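Local coordinates for DNA mismatch repair protein MLH3 (PDB 6RMN), which takes part in DNA mismatch repair, correcting insertion-deletion loops as a subunit of the MutLbeta heterodimer, here represented by its C-terminal zinc-binding domain, at residues Val44-His49 with Pro230-Ile235; Cys51-Arg56 with Ser191-Ser196. One frame throughout, in Å; residues are numbered along the deposited sequence.

Interaction 1 of 2, residues Val44-His49 with Pro230-Ile235; sequences VLVDQH and PSMVPI. With ZN (zinc ion), chain C.
Leu45 and Val233 form the hydrogen-bonded pair that joins strand 43-47 to the short strand 232-234. Leu45 N gives its hydrogen to Val233 O at 3.0 Å, nearly straight at 169°, and Val233 N returns one to Leu45 O. A third backbone bond, from Asp47 N to Ser231 O at 2.8 Å, closes the ladder where strand 43-47 ends. Met232 CA also approaches Leu45 O, at 3.3 Å, as a CA-H...O contact. The two strands run antiparallel, and 232-234 is an outermost strand of the four-stranded sheet within this chain.

Apolar packing falls on both faces. On one, Val44 divides its branches: CG1 lies 3.7 Å from Met232 CB, while CG2 touches CA and CB of Pro234. Met232 CB also has Val46 CG2 alongside it, the two side chains pointing the same way, and Ile213 and Leu216 of helix 206-216 pack against this face. On the other face Leu45 CD1 meets Ile235 CG2 at 3.7 Å, and the partner protein's chain packs on Val233, Ile235 and Asp47.

Polar and metal contacts gather at the C-terminal end of strand 43-47. Asp47 is the N-cap of helix 48-69; its chi1 of 179° sets CG beside the carbonyl carbon, where OD1 accepts from His49 N at 2.9 Å and also from Ala50 N. A water donates to Asp47 OD2 and Pro230 O, bridging the segments. His49 NE2 binds a zinc ion at 2.1 Å. Backbone pairing thus fixes the strand end, and Asp47 holds the start of the helix that carries this zinc ligand.

Interaction 2 of 2, residues Cys51-Arg56 with Ser191-Ser196; sequences CDERIR and SKACRS. With ZN (zinc ion), chain C; ZN (zinc ion), chain D.
Glu53 and Cys194 meet through a shared zinc ion, bound by Glu53 OE1 at 2.0 Å and by Cys194 SG at 2.4 Å. The Glu53 carboxylate bridges two metals, its OE2 reaching the second zinc ion at 2.3 Å and also accepting from Ala226 N. An extended chain, with CG anti to the backbone N (chi1 -177°) and CD continuing outward, carries this carboxylate across to Cys194. His49 and a residue of the partner protein's chain complete the first ion, and Cys225 and His227 bind the second: a two-zinc site, consistent with a MutL-family C-terminal domain, joining helices 48-69 and 183-196 with the loop that holds Cys225 and His227. The helix segments cross at 136° with axes 8.2 Å apart, close enough for Ala193 CB to rest 3.6 Å from Glu53 O.

Beyond the metals, Arg56 lies along the end of helix 183-196. Its CD packs 3.7 Å from Ser196 CB, and Ser196 O sits over one face of the guanidinium, toward its rim. Arg56 NE makes a salt bridge with Asp52 OD1 at 3.5 Å, whereas Asp52 OD2 accepts from Val198 N. With an alanine in place of Arg56, Asp52 would probably lose this charged mate and Ser196 the packing on its CB and O.

Both interactions use helix 48-69: interaction 1 pairs the strand that leads into it, and its first segment also includes His49 at the helix start, while interaction 2 uses the next turns. The segments of interaction 2 lie, along the chain, inside the loop closed by interaction 1. Each is partly buried, but interaction 1 lies about 21 Å from the chain centre and interaction 2 about 10 Å, centre to centre. Within the sheet, backbone hydrogen bonds and apolar branches do the joining; between 51-56 and 191-196 no hydrogen bond is found, and a shared zinc ion and side-chain packing make the join. The two meet where His49 CE1 packs 3.3 Å from Cys194 O.

Interaction 1 of 2, residues Val44-His49 with Pro230-Ile235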
ATOM      1  N   VAL B  44       5.033   4.486   4.377  1.00 37.31           N
ATOM      2  CA  VAL B  44       5.373   3.800   5.627  1.00 35.64           C
ATOM      3  C   VAL B  44       5.327   2.267   5.438  1.00 39.21           C
ATOM      4  O   VAL B  44       4.415   1.746   4.780  1.00 36.92           O
ATOM      5  CB  VAL B  44       4.441   4.282   6.790  1.00 39.15           C
ATOM      6  CG1 VAL B  44       4.554   3.405   8.041  1.00 38.07           C
ATOM      7  CG2 VAL B  44       4.680   5.750   7.141  1.00 40.08           C
ATOM      8  N   LEU B  45       6.323   1.557   6.034  1.00 37.51           N
ATOM      9  CA  LEU B  45       6.413   0.094   6.084  1.00 36.70           C
ATOM     10  C   LEU B  45       6.073  -0.373   7.524  1.00 40.10           C
ATOM     11  O   LEU B  45       6.756  -0.002   8.490  1.00 40.33           O
ATOM     12  CB  LEU B  45       7.804  -0.414   5.666  1.00 37.16           C
ATOM     13  CG  LEU B  45       8.146  -0.371   4.173  1.00 41.92           C
ATOM     14  CD1 LEU B  45       9.620  -0.676   3.952  1.00 43.36           C
ATOM     15  CD2 LEU B  45       7.311  -1.360   3.382  1.00 42.68           C
ATOM     16  N   VAL B  46       4.979  -1.143   7.657  1.00 33.70           N
ATOM     17  CA  VAL B  46       4.503  -1.671   8.929  1.00 31.98           C
ATOM     18  C   VAL B  46       4.986  -3.121   9.081  1.00 37.43           C
ATOM     19  O   VAL B  46       4.793  -3.923   8.158  1.00 38.31           O
ATOM     20  CB  VAL B  46       2.950  -1.561   9.034  1.00 34.01           C
ATOM     21  CG1 VAL B  46       2.440  -2.087  10.372  1.00 33.50           C
ATOM     22  CG2 VAL B  46       2.469  -0.128   8.801  1.00 34.01           C
ATOM     23  N   ASP B  47       5.599  -3.462  10.245  1.00 33.50           N
ATOM     24  CA  ASP B  47       6.006  -4.831  10.575  1.00 32.57           C
ATOM     25  C   ASP B  47       4.679  -5.629  10.740  1.00 35.91           C
ATOM     26  O   ASP B  47       3.845  -5.255  11.574  1.00 35.53           O
ATOM     27  CB  ASP B  47       6.814  -4.809  11.884  1.00 34.52           C
ATOM     28  CG  ASP B  47       7.316  -6.148  12.427  1.00 50.27           C
ATOM     29  OD1 ASP B  47       6.640  -7.180  12.206  1.00 52.93           O
ATOM     30  OD2 ASP B  47       8.353  -6.155  13.122  1.00 56.55           O
ATOM     31  N   GLN B  48       4.454  -6.675   9.917  1.00 31.68           N
ATOM     32  CA  GLN B  48       3.190  -7.438   9.989  1.00 31.43           C
ATOM     33  C   GLN B  48       3.005  -8.212  11.304  1.00 35.80           C
ATOM     34  O   GLN B  48       1.872  -8.434  11.728  1.00 35.51           O
ATOM     35  CB  GLN B  48       3.002  -8.366   8.779  1.00 32.87           C
ATOM     36  CG  GLN B  48       3.908  -9.602   8.776  1.00 33.61           C
ATOM     37  CD  GLN B  48       3.996 -10.260   7.439  1.00 41.31           C
ATOM     38  OE1 GLN B  48       3.950  -9.611   6.393  1.00 36.32           O
ATOM     39  NE2 GLN B  48       4.134 -11.565   7.444  1.00 32.06           N
ATOM     40  N   HIS B  49       4.112  -8.618  11.937  1.00 32.69           N
ATOM     41  CA  HIS B  49       4.069  -9.341  13.196  1.00 32.76           C
ATOM     42  C   HIS B  49       3.714  -8.386  14.349  1.00 35.42           C
ATOM     43  O   HIS B  49       2.780  -8.671  15.101  1.00 34.28           O
ATOM     44  CB  HIS B  49       5.389 -10.088  13.451  1.00 34.10           C
ATOM     45  CG  HIS B  49       5.444 -10.720  14.800  1.00 37.27           C
ATOM     46  ND1 HIS B  49       4.707 -11.847  15.096  1.00 39.16           N
ATOM     47  CD2 HIS B  49       6.082 -10.311  15.913  1.00 38.51           C
ATOM     48  CE1 HIS B  49       4.945 -12.110  16.363  1.00 38.51           C
ATOM     49  NE2 HIS B  49       5.774 -11.220  16.894  1.00 38.91           N
ATOM     50  N   PRO B 230       9.301  -0.458  17.960  1.00 43.37           N
ATOM     51  CA  PRO B 230       8.454   0.178  16.920  1.00 42.00           C
ATOM     52  C   PRO B 230       7.768  -0.786  15.961  1.00 43.74           C
ATOM     53  O   PRO B 230       8.356  -1.796  15.584  1.00 43.31           O
ATOM     54  CB  PRO B 230       9.425   1.101  16.177  1.00 44.28           C
ATOM     55  CG  PRO B 230      10.769   0.549  16.478  1.00 50.20           C
ATOM     56  CD  PRO B 230      10.677   0.067  17.895  1.00 46.14           C
ATOM     57  N   SER B 231       6.511  -0.478  15.599  1.00 38.48           N
ATOM     58  CA  SER B 231       5.694  -1.289  14.699  1.00 37.23           C
ATOM     59  C   SER B 231       5.784  -0.838  13.234  1.00 43.61           C
ATOM     60  O   SER B 231       5.347  -1.566  12.339  1.00 43.61           O
ATOM     61  CB  SER B 231       4.242  -1.248  15.156  1.00 38.48           C
ATOM     62  OG  SER B 231       3.756   0.082  15.099  1.00 38.34           O
ATOM     63  N   MET B 232       6.307   0.376  12.995  1.00 41.91           N
ATOM     64  CA  MET B 232       6.381   0.964  11.663  1.00 42.55           C
ATOM     65  C   MET B 232       7.527   1.951  11.481  1.00 48.96           C
ATOM     66  O   MET B 232       8.019   2.518  12.451  1.00 49.84           O
ATOM     67  CB  MET B 232       5.040   1.605  11.277  1.00 44.42           C
ATOM     68  CG  MET B 232       4.616   2.732  12.174  1.00 48.54           C
ATOM     69  SD  MET B 232       2.969   3.280  11.722  1.00 52.96           S
ATOM     70  CE  MET B 232       1.980   2.139  12.657  1.00 49.06           C
ATOM     71  N   VAL B 233       7.961   2.131  10.227  1.00 46.58           N
ATOM     72  CA  VAL B 233       9.068   3.012   9.848  1.00 48.03           C
ATOM     73  C   VAL B 233       8.688   3.822   8.600  1.00 51.06           C
ATOM     74  O   VAL B 233       8.260   3.238   7.598  1.00 49.38           O
ATOM     75  CB  VAL B 233      10.398   2.210   9.663  1.00 53.11           C
ATOM     76  CG1 VAL B 233      11.472   3.031   8.964  1.00 54.75           C
ATOM     77  CG2 VAL B 233      10.926   1.709  10.999  1.00 53.76           C
ATOM     78  N   PRO B 234       8.823   5.167   8.637  1.00 48.96           N
ATOM     79  CA  PRO B 234       8.551   5.943   7.415  1.00 48.57           C
ATOM     80  C   PRO B 234       9.723   5.739   6.452  1.00 54.60           C
ATOM     81  O   PRO B 234      10.880   5.693   6.887  1.00 55.64           O
ATOM     82  CB  PRO B 234       8.453   7.386   7.911  1.00 51.64           C
ATOM     83  CG  PRO B 234       9.239   7.424   9.199  1.00 57.17           C
ATOM     84  CD  PRO B 234       9.343   6.018   9.737  1.00 51.71           C
ATOM     85  N   ILE B 235       9.434   5.543   5.164  1.00 51.22           N
ATOM     86  CA  ILE B 235      10.514   5.326   4.203  1.00 51.66           C
ATOM     87  C   ILE B 235      10.605   6.470   3.173  1.00 59.29           C
ATOM     88  O   ILE B 235      11.629   6.592   2.494  1.00 61.00           O
ATOM     89  CB  ILE B 235      10.468   3.914   3.549  1.00 52.54           C
ATOM     90  CG1 ILE B 235       9.139   3.645   2.809  1.00 50.23           C
ATOM     91  CG2 ILE B 235      10.784   2.831   4.585  1.00 53.24           C
ATOM     92  CD1 ILE B 235       9.240   2.647   1.711  1.00 48.46           C
TER
HETATM   93 ZN    ZN C 901       6.472 -10.950  18.890  1.00 47.75          ZN
HETATM   94  O   HOH W   1       8.586  -4.499  15.933  1.00 51.46           O

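Interaction 2 of 2, residues Cys51-Arg56 with Ser191-Ser196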
ATOM      1  N   CYS B  51       2.279  -5.447  14.192  1.00 31.79           N
ATOM      2  CA  CYS B  51       0.925  -4.983  13.903  1.00 31.66           C
ATOM      3  C   CYS B  51      -0.112  -5.938  14.510  1.00 35.08           C
ATOM      4  O   CYS B  51      -0.974  -5.504  15.268  1.00 36.55           O
ATOM      5  CB  CYS B  51       0.738  -4.852  12.391  1.00 32.28           C
ATOM      6  SG  CYS B  51      -0.928  -4.353  11.898  1.00 36.97           S
ATOM      7  N   ASP B  52      -0.017  -7.234  14.174  1.00 30.68           N
ATOM      8  CA  ASP B  52      -0.910  -8.287  14.640  1.00 30.64           C
ATOM      9  C   ASP B  52      -0.810  -8.490  16.161  1.00 34.69           C
ATOM     10  O   ASP B  52      -1.845  -8.551  16.839  1.00 34.70           O
ATOM     11  CB  ASP B  52      -0.634  -9.601  13.876  1.00 32.66           C
ATOM     12  CG  ASP B  52      -1.777 -10.602  13.930  1.00 43.79           C
ATOM     13  OD1 ASP B  52      -2.947 -10.173  14.174  1.00 46.32           O
ATOM     14  OD2 ASP B  52      -1.520 -11.804  13.712  1.00 45.99           O
ATOM     15  N   GLU B  53       0.432  -8.544  16.690  1.00 30.93           N
ATOM     16  CA  GLU B  53       0.737  -8.681  18.121  1.00 31.36           C
ATOM     17  C   GLU B  53       0.120  -7.530  18.931  1.00 35.11           C
ATOM     18  O   GLU B  53      -0.438  -7.787  19.997  1.00 36.19           O
ATOM     19  CB  GLU B  53       2.255  -8.744  18.330  1.00 32.74           C
ATOM     20  CG  GLU B  53       2.719  -8.948  19.757  1.00 38.39           C
ATOM     21  CD  GLU B  53       4.228  -8.965  19.824  1.00 46.47           C
ATOM     22  OE1 GLU B  53       4.835  -9.955  19.354  1.00 34.97           O
ATOM     23  OE2 GLU B  53       4.809  -7.960  20.289  1.00 26.73           O
ATOM     24  N   ARG B  54       0.189  -6.287  18.405  1.00 29.89           N
ATOM     25  CA  ARG B  54      -0.387  -5.099  19.020  1.00 29.52           C
ATOM     26  C   ARG B  54      -1.917  -5.190  19.154  1.00 33.21           C
ATOM     27  O   ARG B  54      -2.462  -4.903  20.231  1.00 33.33           O
ATOM     28  CB  ARG B  54      -0.010  -3.835  18.232  1.00 28.81           C
ATOM     29  CG  ARG B  54      -0.533  -2.556  18.883  1.00 36.96           C
ATOM     30  CD  ARG B  54       0.336  -2.243  20.067  1.00 43.32           C
ATOM     31  NE  ARG B  54      -0.410  -2.162  21.304  1.00 49.58           N
ATOM     32  CZ  ARG B  54       0.133  -1.866  22.477  1.00 52.65           C
ATOM     33  NH1 ARG B  54       1.441  -1.648  22.577  1.00 25.71           N
ATOM     34  NH2 ARG B  54      -0.620  -1.795  23.560  1.00 51.30           N
ATOM     35  N   ILE B  55      -2.595  -5.543  18.044  1.00 28.79           N
ATOM     36  CA  ILE B  55      -4.052  -5.701  17.987  1.00 28.62           C
ATOM     37  C   ILE B  55      -4.468  -6.764  19.007  1.00 33.33           C
ATOM     38  O   ILE B  55      -5.456  -6.579  19.721  1.00 33.16           O
ATOM     39  CB  ILE B  55      -4.539  -6.086  16.538  1.00 29.99           C
ATOM     40  CG1 ILE B  55      -4.200  -4.979  15.505  1.00 29.13           C
ATOM     41  CG2 ILE B  55      -6.048  -6.418  16.512  1.00 28.14           C
ATOM     42  CD1 ILE B  55      -4.069  -5.467  14.066  1.00 29.83           C
ATOM     43  N   ARG B  56      -3.723  -7.884  19.033  1.00 30.51           N
ATOM     44  CA  ARG B  56      -3.993  -9.031  19.892  1.00 30.88           C
ATOM     45  C   ARG B  56      -3.821  -8.717  21.366  1.00 35.13           C
ATOM     46  O   ARG B  56      -4.642  -9.165  22.160  1.00 35.56           O
ATOM     47  CB  ARG B  56      -3.161 -10.243  19.459  1.00 29.34           C
ATOM     48  CG  ARG B  56      -3.718 -10.919  18.222  1.00 27.51           C
ATOM     49  CD  ARG B  56      -2.882 -12.111  17.803  1.00 35.14           C
ATOM     50  NE  ARG B  56      -3.370 -12.708  16.551  1.00 40.29           N
ATOM     51  CZ  ARG B  56      -4.320 -13.638  16.472  1.00 50.34           C
ATOM     52  NH1 ARG B  56      -4.900 -14.100  17.567  1.00 35.52           N
ATOM     53  NH2 ARG B  56      -4.702 -14.103  15.292  1.00 41.49           N
ATOM     54  N   SER B 191       3.355 -12.558  25.813  1.00 35.96           N
ATOM     55  CA  SER B 191       3.777 -13.814  25.200  1.00 36.62           C
ATOM     56  C   SER B 191       2.658 -14.538  24.460  1.00 40.52           C
ATOM     57  O   SER B 191       2.950 -15.191  23.464  1.00 41.55           O
ATOM     58  CB  SER B 191       4.462 -14.729  26.208  1.00 42.24           C
ATOM     59  OG  SER B 191       3.540 -15.215  27.167  1.00 59.96           O
ATOM     60  N   LYS B 192       1.398 -14.452  24.936  1.00 35.96           N
ATOM     61  CA  LYS B 192       0.246 -15.058  24.246  1.00 35.46           C
ATOM     62  C   LYS B 192      -0.012 -14.326  22.910  1.00 38.88           C
ATOM     63  O   LYS B 192      -0.309 -14.974  21.909  1.00 39.51           O
ATOM     64  CB  LYS B 192      -1.025 -14.960  25.102  1.00 37.44           C
ATOM     65  CG  LYS B 192      -1.122 -15.946  26.238  1.00 43.83           C
ATOM     66  CD  LYS B 192      -2.452 -15.775  26.970  1.00 49.87           C
ATOM     67  CE  LYS B 192      -2.546 -16.557  28.268  1.00 55.87           C
ATOM     68  NZ  LYS B 192      -2.565 -18.027  28.060  1.00 58.89           N
ATOM     69  N   ALA B 193       0.079 -12.978  22.916  1.00 35.06           N
ATOM     70  CA  ALA B 193      -0.132 -12.115  21.750  1.00 34.75           C
ATOM     71  C   ALA B 193       0.955 -12.365  20.707  1.00 40.53           C
ATOM     72  O   ALA B 193       0.630 -12.549  19.532  1.00 41.71           O
ATOM     73  CB  ALA B 193      -0.152 -10.648  22.169  1.00 34.69           C
ATOM     74  N   CYS B 194       2.232 -12.436  21.150  1.00 37.12           N
ATOM     75  CA  CYS B 194       3.394 -12.720  20.310  1.00 36.84           C
ATOM     76  C   CYS B 194       3.210 -14.058  19.587  1.00 41.38           C
ATOM     77  O   CYS B 194       3.306 -14.109  18.360  1.00 39.95           O
ATOM     78  CB  CYS B 194       4.670 -12.699  21.145  1.00 37.82           C
ATOM     79  SG  CYS B 194       6.194 -12.898  20.182  1.00 43.17           S
ATOM     80  N   ARG B 195       2.863 -15.114  20.344  1.00 39.95           N
ATOM     81  CA  ARG B 195       2.638 -16.467  19.828  1.00 41.89           C
ATOM     82  C   ARG B 195       1.481 -16.608  18.867  1.00 43.84           C
ATOM     83  O   ARG B 195       1.555 -17.443  17.977  1.00 44.58           O
ATOM     84  CB  ARG B 195       2.451 -17.463  20.973  1.00 45.53           C
ATOM     85  CG  ARG B 195       3.744 -17.908  21.564  1.00 61.34           C
ATOM     86  CD  ARG B 195       4.253 -19.218  21.004  1.00 70.22           C
ATOM     87  NE  ARG B 195       5.379 -19.630  21.834  1.00 79.11           N
ATOM     88  CZ  ARG B 195       5.302 -20.506  22.826  1.00 86.68           C
ATOM     89  NH1 ARG B 195       4.179 -21.179  23.043  1.00 57.54           N
ATOM     90  NH2 ARG B 195       6.366 -20.757  23.576  1.00 84.03           N
ATOM     91  N   SER B 196       0.390 -15.860  19.086  1.00 38.93           N
ATOM     92  CA  SER B 196      -0.792 -15.954  18.240  1.00 38.76           C
ATOM     93  C   SER B 196      -0.645 -15.163  16.943  1.00 41.94           C
ATOM     94  O   SER B 196      -1.337 -15.462  15.972  1.00 42.22           O
ATOM     95  CB  SER B 196      -2.019 -15.479  19.002  1.00 40.89           C
ATOM     96  OG  SER B 196      -2.428 -16.453  19.944  1.00 52.45           O
TER
HETATM   97 ZN    ZN C 901       6.472 -10.950  18.890  1.00 47.75          ZN
HETATM   98 ZN    ZN D 902       7.102  -7.559  20.378  1.00 47.87          ZN